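Local coordinates for probable sugar ABC transporter, sugar-binding protein (Streptococcus pneumoniae, PDB 2W7Y), which probably delivers glycans to an ABC transporter as its solute-binding protein, and binds the blood group A-trisaccharide, at residues 42-48 against 59-63; 153-158 against 345-350; 133-137 against 332-336; 99-105 against 309-314. All blocks are in the same frame, centred on the assembly; numbering follows the deposited sequence.

Contact 1 (42-48 against 59-63); sequences FYHGYHH and MRDLY. With FUC (alpha-L-fucopyranose), chain C; GAL (beta-D-galactopyranose), chain B.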
loop_
_atom_site.group_PDB
_atom_site.type_symbol
_atom_site.label_atom_id
_atom_site.label_comp_id
_atom_site.label_asym_id
_atom_site.label_seq_id
_atom_site.Cartn_x
_atom_site.Cartn_y
_atom_site.Cartn_z
ATOM N N PHE A 42 10.636 15.470 11.680
ATOM C CA PHE A 42 9.753 14.386 11.258
ATOM C C PHE A 42 9.205 14.614 9.852
ATOM O O PHE A 42 8.431 15.540 9.624
ATOM C CB PHE A 42 8.626 14.157 12.286
ATOM C CG PHE A 42 7.467 13.339 11.763
ATOM C CD1 PHE A 42 7.658 12.034 11.297
ATOM C CD2 PHE A 42 6.184 13.873 11.737
ATOM C CE1 PHE A 42 6.589 11.276 10.806
ATOM C CE2 PHE A 42 5.108 13.126 11.253
ATOM C CZ PHE A 42 5.310 11.821 10.788
ATOM N N TYR A 43 9.612 13.760 8.918
ATOM C CA TYR A 43 9.178 13.866 7.527
ATOM C C TYR A 43 7.962 12.984 7.232
ATOM O O TYR A 43 7.950 11.798 7.565
ATOM C CB TYR A 43 10.341 13.558 6.568
ATOM C CG TYR A 43 11.501 14.517 6.720
ATOM C CD1 TYR A 43 12.572 14.215 7.561
ATOM C CD2 TYR A 43 11.510 15.742 6.049
ATOM C CE1 TYR A 43 13.629 15.100 7.723
ATOM C CE2 TYR A 43 12.564 16.637 6.206
ATOM C CZ TYR A 43 13.620 16.311 7.044
ATOM O OH TYR A 43 14.672 17.190 7.202
ATOM N N HIS A 44 6.948 13.586 6.610
ATOM C CA HIS A 44 5.725 12.889 6.184
ATOM C C HIS A 44 5.231 13.423 4.831
ATOM O O HIS A 44 5.680 14.475 4.378
ATOM C CB HIS A 44 4.632 13.025 7.246
ATOM C CG HIS A 44 4.142 14.427 7.434
ATOM N ND1 HIS A 44 4.714 15.302 8.333
ATOM C CD2 HIS A 44 3.134 15.106 6.836
ATOM C CE1 HIS A 44 4.080 16.461 8.281
ATOM N NE2 HIS A 44 3.117 16.369 7.381
ATOM N N GLY A 45 4.310 12.701 4.194
ATOM C CA GLY A 45 3.780 13.104 2.892
ATOM C C GLY A 45 2.387 13.720 2.903
ATOM O O GLY A 45 1.730 13.803 1.865
ATOM N N TYR A 46 1.933 14.162 4.070
ATOM C CA TYR A 46 0.629 14.809 4.190
ATOM C C TYR A 46 0.769 16.326 4.033
ATOM O O TYR A 46 0.730 17.079 5.005
ATOM C CB TYR A 46 -0.050 14.422 5.506
ATOM C CG TYR A 46 -0.314 12.935 5.642
ATOM C CD1 TYR A 46 -1.375 12.328 4.966
ATOM C CD2 TYR A 46 0.499 12.136 6.439
ATOM C CE1 TYR A 46 -1.615 10.958 5.083
ATOM C CE2 TYR A 46 0.263 10.765 6.567
ATOM C CZ TYR A 46 -0.794 10.183 5.886
ATOM O OH TYR A 46 -1.033 8.827 5.998
ATOM N N HIS A 47 0.938 16.747 2.779
ATOM C CA HIS A 47 1.197 18.144 2.407
ATOM C C HIS A 47 -0.058 18.842 1.890
ATOM O O HIS A 47 -0.084 20.060 1.735
ATOM C CB HIS A 47 2.271 18.186 1.318
ATOM C CG HIS A 47 1.925 17.382 0.101
ATOM N ND1 HIS A 47 1.116 17.867 -0.906
ATOM C CD2 HIS A 47 2.274 16.127 -0.269
ATOM C CE1 HIS A 47 0.983 16.944 -1.843
ATOM N NE2 HIS A 47 1.676 15.880 -1.482
ATOM N N HIS A 48 -1.088 18.046 1.623
ATOM C CA HIS A 48 -2.293 18.482 0.927
ATOM C C HIS A 48 -3.069 19.553 1.683
ATOM O O HIS A 48 -3.212 19.484 2.908
ATOM C CB HIS A 48 -3.211 17.278 0.668
ATOM C CG HIS A 48 -2.497 16.083 0.112
ATOM N ND1 HIS A 48 -2.628 15.680 -1.200
ATOM C CD2 HIS A 48 -1.633 15.214 0.688
ATOM C CE1 HIS A 48 -1.880 14.612 -1.405
ATOM N NE2 HIS A 48 -1.264 14.310 -0.277
HETATM N N MSE A 59 -4.115 14.567 9.800
HETATM C CA MSE A 59 -2.814 14.005 10.166
HETATM C C MSE A 59 -1.876 15.060 10.744
HETATM O O MSE A 59 -1.243 14.824 11.769
HETATM C CB MSE A 59 -2.149 13.336 8.961
HETATM C CG MSE A 59 -2.862 12.114 8.435
HETATM SE SE MSE A 59 -2.930 10.639 9.701
HETATM C CE MSE A 59 -3.320 9.267 8.412
ATOM N N ARG A 60 -1.796 16.215 10.076
ATOM C CA ARG A 60 -0.980 17.345 10.538
ATOM C C ARG A 60 -1.439 17.872 11.899
ATOM O O ARG A 60 -0.616 18.329 12.699
ATOM C CB ARG A 60 -0.963 18.486 9.509
ATOM C CG ARG A 60 -0.221 18.163 8.215
ATOM C CD ARG A 60 0.096 19.415 7.388
ATOM N NE ARG A 60 -1.096 20.154 6.968
ATOM C CZ ARG A 60 -1.781 19.923 5.851
ATOM N NH1 ARG A 60 -1.412 18.962 5.016
ATOM N NH2 ARG A 60 -2.846 20.661 5.569
ATOM N N ASP A 61 -2.745 17.811 12.154
ATOM C CA ASP A 61 -3.299 18.170 13.466
ATOM C C ASP A 61 -2.837 17.197 14.546
ATOM O O ASP A 61 -2.517 17.609 15.659
ATOM C CB ASP A 61 -4.831 18.239 13.426
ATOM C CG ASP A 61 -5.349 19.484 12.718
ATOM O OD1 ASP A 61 -4.573 20.446 12.541
ATOM O OD2 ASP A 61 -6.540 19.498 12.341
ATOM N N LEU A 62 -2.805 15.912 14.200
ATOM C CA LEU A 62 -2.274 14.858 15.067
ATOM C C LEU A 62 -0.809 15.084 15.439
ATOM O O LEU A 62 -0.417 14.853 16.579
ATOM C CB LEU A 62 -2.428 13.486 14.389
ATOM C CG LEU A 62 -3.520 12.484 14.798
ATOM C CD1 LEU A 62 -4.847 13.139 15.153
ATOM C CD2 LEU A 62 -3.709 11.432 13.701
ATOM N N TYR A 63 -0.011 15.544 14.476
ATOM C CA TYR A 63 1.434 15.708 14.665
ATOM C C TYR A 63 1.809 16.877 15.576
ATOM O O TYR A 63 2.561 16.702 16.530
ATOM C CB TYR A 63 2.164 15.873 13.325
ATOM C CG TYR A 63 1.971 14.768 12.305
ATOM C CD1 TYR A 63 1.847 13.430 12.691
ATOM C CD2 TYR A 63 1.954 15.063 10.939
ATOM C CE1 TYR A 63 1.682 12.421 11.744
ATOM C CE2 TYR A 63 1.792 14.060 9.986
ATOM C CZ TYR A 63 1.658 12.745 10.397
ATOM O OH TYR A 63 1.503 11.760 9.454
HETATM C C1 FUC C . 0.404 8.123 0.300
HETATM C C2 FUC C . 0.133 9.226 -0.726
HETATM C C3 FUC C . -0.489 10.437 -0.026
HETATM C C4 FUC C . 0.442 10.932 1.082
HETATM C C5 FUC C . 0.753 9.775 2.038
HETATM C C6 FUC C . 1.773 10.152 3.107
HETATM O O2 FUC C . -0.740 8.743 -1.716
HETATM O O3 FUC C . -0.788 11.465 -0.945
HETATM O O4 FUC C . 1.639 11.444 0.526
HETATM O O5 FUC C . 1.222 8.624 1.349
HETATM C C1 GAL B . -1.616 6.727 2.820
HETATM C C2 GAL B . -0.703 6.450 1.624
HETATM C C3 GAL B . -1.069 5.120 0.959
HETATM C C4 GAL B . -1.213 3.988 1.983
HETATM C C5 GAL B . -2.180 4.436 3.088
HETATM C C6 GAL B . -2.420 3.385 4.175
HETATM O O1 GAL B . -1.081 7.799 3.563
HETATM O O2 GAL B . -0.849 7.515 0.707
HETATM O O3 GAL B . -0.112 4.796 -0.023
HETATM O O4 GAL B . 0.058 3.671 2.500
HETATM O O5 GAL B . -1.692 5.619 3.691
HETATM O O6 GAL B . -3.651 3.661 4.818
#
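The chi1 of F42 (164°) swings CG away from the backbone N, which sends the ring edge onto Y63. F42 CE2 lies over the centre of one Y63 face, 3.5 Å from Y63 CE1, in a T-shaped stack with planes at 80°. Y63 turns its own edge to the face of H44, with Y63 CE2 3.5 Å from H44 CG, so the three rings form an aromatic cluster. R60 bends at chi3 (-61°) to bring its guanidinium to the carbonyls of Y46 and H48. R60 NH1 and NH2 reach H48 O end-on, at 2.8 and 2.9 Å. NH1 of R60 also bonds Y46 O (2.9 Å). Both oxygens lie in the guanidinium plane, which fixes its rotation. M59 CG sits over one Y46 face, a CH-pi contact, and FUC C6 over the opposite one. G45, Y46 and H48 belong to the glycan pocket: Y46 OH hydrogen-bonds GAL O1 (2.6 Å), and G45 O accepts from FUC O4. Strand 39-44 runs between strands 76-81 and 102-104. Helix 54-69 packs on it through Y63, and helix 335-343 lies against M59 and L62.

Contact 2 (153-158 against 345-350); sequences HEQLFT and VGANPS. With GAL (beta-D-galactopyranose), chain B; A2G (2-acetamido-2-deoxy-alpha-D-galactopyranose), chain D.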
loop_
_atom_site.group_PDB
_atom_site.type_symbol
_atom_site.label_atom_id
_atom_site.label_comp_id
_atom_site.label_asym_id
_atom_site.label_seq_id
_atom_site.Cartn_x
_atom_site.Cartn_y
_atom_site.Cartn_z
ATOM N N HIS A 153 4.000 0.963 10.520
ATOM C CA HIS A 153 2.986 1.723 9.803
ATOM C C HIS A 153 1.717 1.806 10.656
ATOM O O HIS A 153 1.089 0.784 10.946
ATOM C CB HIS A 153 2.718 1.052 8.450
ATOM C CG HIS A 153 2.121 1.956 7.413
ATOM N ND1 HIS A 153 1.595 1.477 6.230
ATOM C CD2 HIS A 153 1.955 3.300 7.379
ATOM C CE1 HIS A 153 1.140 2.488 5.510
ATOM N NE2 HIS A 153 1.342 3.604 6.185
ATOM N N GLU A 154 1.358 3.020 11.077
ATOM C CA GLU A 154 0.136 3.253 11.866
ATOM C C GLU A 154 -1.164 2.971 11.107
ATOM O O GLU A 154 -2.215 2.781 11.718
ATOM C CB GLU A 154 0.102 4.666 12.476
ATOM C CG GLU A 154 1.145 5.634 11.953
ATOM C CD GLU A 154 0.648 6.601 10.895
ATOM O OE1 GLU A 154 -0.383 6.357 10.234
ATOM O OE2 GLU A 154 1.330 7.632 10.720
ATOM N N GLN A 155 -1.080 2.965 9.780
ATOM C CA GLN A 155 -2.189 2.581 8.920
ATOM C C GLN A 155 -1.780 1.331 8.165
ATOM O O GLN A 155 -0.747 1.321 7.504
ATOM C CB GLN A 155 -2.472 3.676 7.905
ATOM C CG GLN A 155 -3.011 4.957 8.472
ATOM C CD GLN A 155 -2.894 6.103 7.494
ATOM O OE1 GLN A 155 -2.228 7.088 7.776
ATOM N NE2 GLN A 155 -3.534 5.977 6.333
ATOM N N LEU A 156 -2.589 0.282 8.257
ATOM C CA LEU A 156 -2.284 -0.976 7.592
ATOM C C LEU A 156 -2.487 -0.914 6.080
ATOM O O LEU A 156 -3.419 -0.277 5.593
ATOM C CB LEU A 156 -3.120 -2.105 8.198
ATOM C CG LEU A 156 -2.504 -3.027 9.254
ATOM C CD1 LEU A 156 -1.306 -2.428 9.999
ATOM C CD2 LEU A 156 -3.578 -3.488 10.220
ATOM N N PHE A 157 -1.602 -1.588 5.349
ATOM C CA PHE A 157 -1.690 -1.675 3.898
ATOM C C PHE A 157 -2.715 -2.740 3.505
ATOM O O PHE A 157 -2.393 -3.740 2.853
ATOM C CB PHE A 157 -0.317 -1.963 3.281
ATOM C CG PHE A 157 -0.076 -1.235 1.989
ATOM C CD1 PHE A 157 0.531 0.017 1.988
ATOM C CD2 PHE A 157 -0.478 -1.785 0.776
ATOM C CE1 PHE A 157 0.746 0.706 0.799
ATOM C CE2 PHE A 157 -0.263 -1.102 -0.413
ATOM C CZ PHE A 157 0.345 0.145 -0.405
ATOM N N THR A 158 -3.955 -2.502 3.922
ATOM C CA THR A 158 -5.072 -3.405 3.693
ATOM C C THR A 158 -5.690 -3.035 2.353
ATOM O O THR A 158 -6.249 -1.948 2.198
ATOM C CB THR A 158 -6.103 -3.288 4.842
ATOM O OG1 THR A 158 -5.431 -3.475 6.092
ATOM C CG2 THR A 158 -7.231 -4.319 4.705
ATOM N N VAL A 345 -9.514 9.943 9.587
ATOM C CA VAL A 345 -8.742 9.387 8.491
ATOM C C VAL A 345 -9.511 8.131 8.116
ATOM O O VAL A 345 -9.856 7.336 8.984
ATOM C CB VAL A 345 -7.311 9.007 8.953
ATOM C CG1 VAL A 345 -6.489 8.460 7.793
ATOM C CG2 VAL A 345 -6.620 10.197 9.626
ATOM N N GLY A 346 -9.824 7.948 6.845
ATOM C CA GLY A 346 -10.610 6.769 6.486
ATOM C C GLY A 346 -9.715 5.582 6.203
ATOM O O GLY A 346 -9.743 5.045 5.106
ATOM N N ALA A 347 -8.919 5.180 7.192
ATOM C CA ALA A 347 -7.942 4.105 7.015
ATOM C C ALA A 347 -8.078 2.985 8.047
ATOM O O ALA A 347 -8.779 3.134 9.049
ATOM C CB ALA A 347 -6.537 4.674 7.023
ATOM N N ASN A 348 -7.416 1.860 7.775
ATOM C CA ASN A 348 -7.391 0.711 8.679
ATOM C C ASN A 348 -6.291 0.874 9.738
ATOM O O ASN A 348 -5.103 0.884 9.407
ATOM C CB ASN A 348 -7.208 -0.594 7.892
ATOM C CG ASN A 348 -7.387 -1.844 8.759
ATOM O OD1 ASN A 348 -8.116 -1.838 9.751
ATOM N ND2 ASN A 348 -6.730 -2.926 8.368
ATOM N N PRO A 349 -6.690 1.001 11.018
ATOM C CA PRO A 349 -5.742 1.203 12.110
ATOM C C PRO A 349 -4.875 -0.032 12.366
ATOM O O PRO A 349 -5.338 -1.163 12.186
ATOM C CB PRO A 349 -6.652 1.470 13.313
ATOM C CG PRO A 349 -7.927 0.793 12.982
ATOM C CD PRO A 349 -8.083 0.946 11.502
ATOM N N SER A 350 -3.628 0.191 12.772
ATOM C CA SER A 350 -2.728 -0.903 13.134
ATOM C C SER A 350 -3.089 -1.463 14.506
ATOM O O SER A 350 -2.847 -2.637 14.794
ATOM C CB SER A 350 -1.266 -0.444 13.116
ATOM O OG SER A 350 -0.993 0.491 14.146
HETATM C C1 GAL B . -1.616 6.727 2.820
HETATM C C2 GAL B . -0.703 6.450 1.624
HETATM C C3 GAL B . -1.069 5.120 0.959
HETATM C C4 GAL B . -1.213 3.988 1.983
HETATM C C5 GAL B . -2.180 4.436 3.088
HETATM C C6 GAL B . -2.420 3.385 4.175
HETATM O O1 GAL B . -1.081 7.799 3.563
HETATM O O2 GAL B . -0.849 7.515 0.707
HETATM O O3 GAL B . -0.112 4.796 -0.023
HETATM O O4 GAL B . 0.058 3.671 2.500
HETATM O O5 GAL B . -1.692 5.619 3.691
HETATM O O6 GAL B . -3.651 3.661 4.818
HETATM O O5 A2G D . -1.582 4.468 -1.874
HETATM C C1 A2G D . -0.381 4.114 -1.136
HETATM C C2 A2G D . 0.743 3.923 -2.141
HETATM N N2 A2G D . 2.004 3.602 -1.473
HETATM C C3 A2G D . 0.950 5.222 -2.931
HETATM O O3 A2G D . 2.066 5.091 -3.814
HETATM C C4 A2G D . -0.325 5.600 -3.686
HETATM O O4 A2G D . -0.626 4.609 -4.677
HETATM C C5 A2G D . -1.479 5.701 -2.680
HETATM C C6 A2G D . -2.811 5.992 -3.368
HETATM O O6 A2G D . -3.848 5.949 -2.385
HETATM C C7 A2G D . 2.724 2.536 -1.803
HETATM O O7 A2G D . 2.404 1.710 -2.658
HETATM C C8 A2G D . 4.019 2.387 -1.010
HETATM O O HOH W 1 -5.395 1.653 5.647
#
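Q155 and P349 form a single beta bridge, a buried contact between the chain that leads into strand 157-164 and the loop after helix 335-343. Two backbone bonds make it. L156 N gives to N348 O at 2.8 Å, nearly along the C=O axis. S350 N gives to E154 O at 3.1 Å, from above the carbonyl plane. Between them, the CA of Q155 makes a CA-H...O contact with N348 O. In N348 a chi1 of -171° turns CG away from the main-chain nitrogen. This carries the amide across T158 at about a right angle, and N348 ND2 bonds T158 OG1 at 2.7 Å, with the hydroxyl oxygen close to the amide plane. L156 CD2 lies 3.7 Å from N348 ND2. L156 CD1 meets S350 CB at 3.7 Å. The hydroxyl of S350 goes elsewhere, to N135 O. On the sugar side, Q155 NE2 makes a weak bond to GAL O6 (2.8 Å) and also touches A347 CB (3.3 Å). A water joins L156 O, N348 N and GAL O6. The two segments thus build one wall of the glycan pocket, in an arrangement consistent with the connecting region between the lobes of bacterial solute-binding proteins.

Contact 3 (133-137 against 332-336); sequences EKNVG and MTSDD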
loop_
_atom_site.group_PDB
_atom_site.type_symbol
_atom_site.label_atom_id
_atom_site.label_comp_id
_atom_site.label_asym_id
_atom_site.label_seq_id
_atom_site.Cartn_x
_atom_site.Cartn_y
_atom_site.Cartn_z
ATOM N N GLU A 133 2.501 -4.751 21.530
ATOM C CA GLU A 133 2.289 -5.776 20.503
ATOM C C GLU A 133 0.968 -5.544 19.769
ATOM O O GLU A 133 0.922 -5.558 18.536
ATOM C CB GLU A 133 2.293 -7.182 21.118
ATOM C CG GLU A 133 3.673 -7.738 21.466
ATOM C CD GLU A 133 4.177 -7.345 22.857
ATOM O OE1 GLU A 133 3.490 -6.581 23.575
ATOM O OE2 GLU A 133 5.274 -7.815 23.238
ATOM N N LYS A 134 -0.095 -5.334 20.546
ATOM C CA LYS A 134 -1.442 -5.100 20.021
ATOM C C LYS A 134 -1.573 -3.767 19.295
ATOM O O LYS A 134 -2.330 -3.652 18.326
ATOM C CB LYS A 134 -2.471 -5.155 21.152
ATOM C CG LYS A 134 -3.149 -6.492 21.316
ATOM C CD LYS A 134 -4.504 -6.303 21.976
ATOM C CE LYS A 134 -5.558 -7.197 21.348
ATOM N NZ LYS A 134 -6.942 -6.696 21.580
ATOM N N ASN A 135 -0.843 -2.764 19.778
ATOM C CA ASN A 135 -0.881 -1.418 19.217
ATOM C C ASN A 135 -0.274 -1.323 17.819
ATOM O O ASN A 135 -0.745 -0.545 16.990
ATOM C CB ASN A 135 -0.189 -0.425 20.155
ATOM C CG ASN A 135 -0.885 -0.299 21.496
ATOM O OD1 ASN A 135 -0.765 -1.173 22.351
ATOM N ND2 ASN A 135 -1.610 0.801 21.689
ATOM N N VAL A 136 0.771 -2.110 17.567
ATOM C CA VAL A 136 1.432 -2.120 16.256
ATOM C C VAL A 136 0.812 -3.159 15.314
ATOM O O VAL A 136 1.008 -3.093 14.095
ATOM C CB VAL A 136 2.972 -2.321 16.367
ATOM C CG1 VAL A 136 3.595 -1.206 17.205
ATOM C CG2 VAL A 136 3.322 -3.699 16.938
ATOM N N GLY A 137 0.074 -4.107 15.897
ATOM C CA GLY A 137 -0.686 -5.112 15.158
ATOM C C GLY A 137 0.120 -5.951 14.189
ATOM O O GLY A 137 1.078 -6.619 14.581
HETATM N N MSE A 332 1.365 7.725 18.013
HETATM C CA MSE A 332 0.672 7.454 16.747
HETATM C C MSE A 332 -0.023 6.099 16.743
HETATM O O MSE A 332 -0.868 5.819 15.896
HETATM C CB MSE A 332 1.652 7.528 15.573
HETATM C CG MSE A 332 2.116 8.935 15.225
HETATM SE SE MSE A 332 0.666 10.211 14.887
HETATM C CE MSE A 332 -0.122 9.396 13.295
ATOM N N THR A 333 0.335 5.282 17.721
ATOM C CA THR A 333 -0.073 3.891 17.798
ATOM C C THR A 333 -0.990 3.660 19.022
ATOM O O THR A 333 -1.453 2.545 19.280
ATOM C CB THR A 333 1.208 2.999 17.700
ATOM O OG1 THR A 333 1.363 2.548 16.345
ATOM C CG2 THR A 333 1.194 1.824 18.617
ATOM N N SER A 334 -1.288 4.748 19.733
ATOM C CA SER A 334 -2.154 4.714 20.913
ATOM C C SER A 334 -3.639 4.560 20.568
ATOM O O SER A 334 -4.065 4.869 19.452
ATOM C CB SER A 334 -1.939 5.963 21.777
ATOM O OG SER A 334 -2.323 7.138 21.087
ATOM N N ASP A 335 -4.410 4.092 21.551
ATOM C CA ASP A 335 -5.848 3.843 21.409
ATOM C C ASP A 335 -6.627 5.038 20.856
ATOM O O ASP A 335 -7.441 4.883 19.945
ATOM C CB ASP A 335 -6.451 3.408 22.753
ATOM C CG ASP A 335 -6.086 1.979 23.138
ATOM O OD1 ASP A 335 -5.385 1.296 22.357
ATOM O OD2 ASP A 335 -6.510 1.536 24.230
ATOM N N ASP A 336 -6.368 6.219 21.415
ATOM C CA ASP A 336 -7.095 7.439 21.055
ATOM C C ASP A 336 -6.763 7.971 19.659
ATOM O O ASP A 336 -7.647 8.450 18.948
ATOM C CB ASP A 336 -6.872 8.532 22.110
ATOM C CG ASP A 336 -7.498 8.191 23.456
ATOM O OD1 ASP A 336 -8.366 7.291 23.518
ATOM O OD2 ASP A 336 -7.120 8.827 24.463
#
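N135 ND2 donates to T333 O at 3.0 Å, the one hydrogen bond between these segments. It is straight, 164° at the hydrogen. The oxygen lies in the amide plane of N135, while the donor is tilted from the carbonyl plane of T333. The motif is a short helix, 133-136, set against the break between helices 319-332 and 335-343. S334 is at the N-cap position of the second of these, and its OG bonds Y331 O. N135 keeps CG beside its backbone N (chi1 -63°), which points the amide at the break. T333 faces back. Its methyl CG2 is only 3.1 Å from N135 CB, shorter than a normal carbon-carbon contact, and its chi1 of -98° is off any staggered value. The placing of that methyl is therefore doubtful, and so is its 4.1 Å distance to V136 CG1. D335 OD1 bonds N351 ND2 and stays 3.9 Å from N135 ND2, too far for a bond, although the amide and carboxylate planes are nearly parallel.

Contact 4 (99-105 against 309-314); sequences FPDVIDL and GGITIS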
loop_
_atom_site.group_PDB
_atom_site.type_symbol
_atom_site.label_atom_id
_atom_site.label_comp_id
_atom_site.label_asym_id
_atom_site.label_seq_id
_atom_site.Cartn_x
_atom_site.Cartn_y
_atom_site.Cartn_z
ATOM N N PHE A 99 20.522 9.258 8.153
ATOM C CA PHE A 99 19.109 8.911 8.095
ATOM C C PHE A 99 18.288 10.088 8.624
ATOM O O PHE A 99 18.735 10.781 9.544
ATOM C CB PHE A 99 18.830 7.637 8.906
ATOM C CG PHE A 99 17.617 6.876 8.447
ATOM C CD1 PHE A 99 17.660 6.096 7.289
ATOM C CD2 PHE A 99 16.425 6.937 9.169
ATOM C CE1 PHE A 99 16.540 5.395 6.858
ATOM C CE2 PHE A 99 15.295 6.244 8.743
ATOM C CZ PHE A 99 15.353 5.471 7.587
ATOM N N PRO A 100 17.101 10.343 8.028
ATOM C CA PRO A 100 16.208 11.364 8.588
ATOM C C PRO A 100 15.820 10.995 10.014
ATOM O O PRO A 100 15.533 9.824 10.286
ATOM C CB PRO A 100 14.980 11.309 7.665
ATOM C CG PRO A 100 15.069 9.990 6.966
ATOM C CD PRO A 100 16.533 9.724 6.817
ATOM N N ASP A 101 15.830 11.975 10.918
ATOM C CA ASP A 101 15.531 11.720 12.334
ATOM C C ASP A 101 14.328 10.788 12.492
ATOM O O ASP A 101 14.429 9.729 13.111
ATOM C CB ASP A 101 15.299 13.031 13.090
ATOM C CG ASP A 101 16.562 13.863 13.240
ATOM O OD1 ASP A 101 16.434 15.039 13.646
ATOM O OD2 ASP A 101 17.677 13.359 12.965
ATOM N N VAL A 102 13.196 11.197 11.923
ATOM C CA VAL A 102 11.982 10.383 11.883
ATOM C C VAL A 102 11.380 10.554 10.495
ATOM O O VAL A 102 11.294 11.674 9.991
ATOM C CB VAL A 102 10.934 10.828 12.952
ATOM C CG1 VAL A 102 9.669 9.954 12.893
ATOM C CG2 VAL A 102 11.526 10.802 14.356
ATOM N N ILE A 103 10.993 9.446 9.867
ATOM C CA ILE A 103 10.246 9.513 8.612
ATOM C C ILE A 103 9.068 8.542 8.616
ATOM O O ILE A 103 9.212 7.395 9.035
ATOM C CB ILE A 103 11.158 9.323 7.355
ATOM C CG1 ILE A 103 10.371 9.594 6.058
ATOM C CG2 ILE A 103 11.840 7.944 7.361
ATOM C CD1 ILE A 103 11.228 9.960 4.857
ATOM N N ASP A 104 7.904 9.028 8.190
ATOM C CA ASP A 104 6.759 8.171 7.907
ATOM C C ASP A 104 6.794 7.819 6.428
ATOM O O ASP A 104 6.531 8.658 5.564
ATOM C CB ASP A 104 5.428 8.841 8.288
ATOM C CG ASP A 104 4.206 8.011 7.870
ATOM O OD1 ASP A 104 3.145 8.618 7.603
ATOM O OD2 ASP A 104 4.300 6.763 7.792
ATOM N N LEU A 105 7.127 6.563 6.157
ATOM C CA LEU A 105 7.343 6.082 4.805
ATOM C C LEU A 105 6.050 5.855 4.029
ATOM O O LEU A 105 6.085 5.703 2.810
ATOM C CB LEU A 105 8.200 4.813 4.833
ATOM C CG LEU A 105 9.678 5.046 5.161
ATOM C CD1 LEU A 105 10.395 3.723 5.308
ATOM C CD2 LEU A 105 10.340 5.905 4.076
ATOM N N GLY A 309 5.823 0.102 5.020
ATOM C CA GLY A 309 6.739 0.892 5.835
ATOM C C GLY A 309 5.977 2.058 6.436
ATOM O O GLY A 309 4.995 2.540 5.857
ATOM N N GLY A 310 6.415 2.510 7.602
ATOM C CA GLY A 310 5.764 3.625 8.264
ATOM C C GLY A 310 6.752 4.474 9.018
ATOM O O GLY A 310 7.723 4.966 8.443
ATOM N N ILE A 311 6.495 4.639 10.312
ATOM C CA ILE A 311 7.369 5.398 11.201
ATOM C C ILE A 311 8.712 4.687 11.346
ATOM O O ILE A 311 8.779 3.544 11.803
ATOM C CB ILE A 311 6.682 5.667 12.565
ATOM C CG1 ILE A 311 5.550 6.681 12.374
ATOM C CG2 ILE A 311 7.675 6.179 13.604
ATOM C CD1 ILE A 311 4.485 6.638 13.442
ATOM N N THR A 312 9.765 5.380 10.921
ATOM C CA THR A 312 11.113 4.828 10.837
ATOM C C THR A 312 12.084 5.845 11.442
ATOM O O THR A 312 12.050 7.025 11.095
ATOM C CB THR A 312 11.496 4.544 9.370
ATOM O OG1 THR A 312 10.398 3.920 8.695
ATOM C CG2 THR A 312 12.691 3.637 9.295
ATOM N N ILE A 313 12.936 5.394 12.358
ATOM C CA ILE A 313 13.757 6.324 13.142
ATOM C C ILE A 313 15.267 6.090 13.061
ATOM O O ILE A 313 15.737 4.950 13.065
ATOM C CB ILE A 313 13.237 6.465 14.620
ATOM C CG1 ILE A 313 14.385 6.412 15.631
ATOM C CG2 ILE A 313 12.196 5.394 14.931
ATOM C CD1 ILE A 313 13.997 6.761 17.045
ATOM N N SER A 314 16.006 7.192 12.980
ATOM C CA SER A 314 17.461 7.180 12.899
ATOM C C SER A 314 18.133 6.557 14.124
ATOM O O SER A 314 17.667 6.719 15.249
ATOM C CB SER A 314 17.979 8.604 12.683
ATOM O OG SER A 314 19.395 8.643 12.655
HETATM O O HOH W 2 19.260 11.446 12.087
#
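T312 sits in the tight part of this contact, between F99 and L105. Its methyl CG2 meets F99 CZ at 3.7 Å, the two side chains crossing at about a right angle. A chi1 of -44° keeps OG1 on the side of the backbone N, and the hydroxyl faces L105. T312 OG1 touches L105 CD1 at 3.4 Å and donates to G310 O at 2.9 Å. L105 N gives to the same G310 O (2.9 Å) from the opposite face of its plane, so two donors grip that carbonyl. The hydroxyl also bonds T151 OG1. I103 lies side by side with T312 on the same face. These two are an antiparallel hydrogen-bonded pair: I103 N to T312 O at 2.9 Å, T312 N to I103 O at 2.8 Å. V102 with I313 and D104 with I311 are non-hydrogen-bonded pairs on the other face, where V102, I311 and I313 touch helix 319-332. Strand 311-313 is the outermost on this side of the mixed four-stranded sheet, antiparallel to 102-104, while 102-104 runs parallel to 39-44. The looser end is at D101, which is partly exposed. S314 N still bonds D101 O there (3.0 Å, 173° at the hydrogen), but the side chains meet through water. One water gives to F99 O and D101 OD2 and accepts from S314 OG. D101 OD1 turns to a salt bridge with K321, and S314 OG is also bonded to K316 N.

How the contacts relate
Contacts 1 and 2 meet at the glycan, and both touch GAL. Their centres are about 15 Å apart, and Y46 OH lies 2.8 Å from Q155 OE1, a weak hydrogen bond. Contact 4 continues the sheet of contact 1: Y43 N is 2.9 Å from V102 O and Y43 O 2.8 Å from D104 N. The D104 side chain of contact 4 is about 5 Å from FUC. Contact 3 stands off, with the T333 side chain about 13 Å from GAL. It reaches the pocket wall through contact 2, where S350 OG is 3.0 Å from N135 O. M332 links contact 3 to Y63 of contact 1 and I311 of contact 4 by packing.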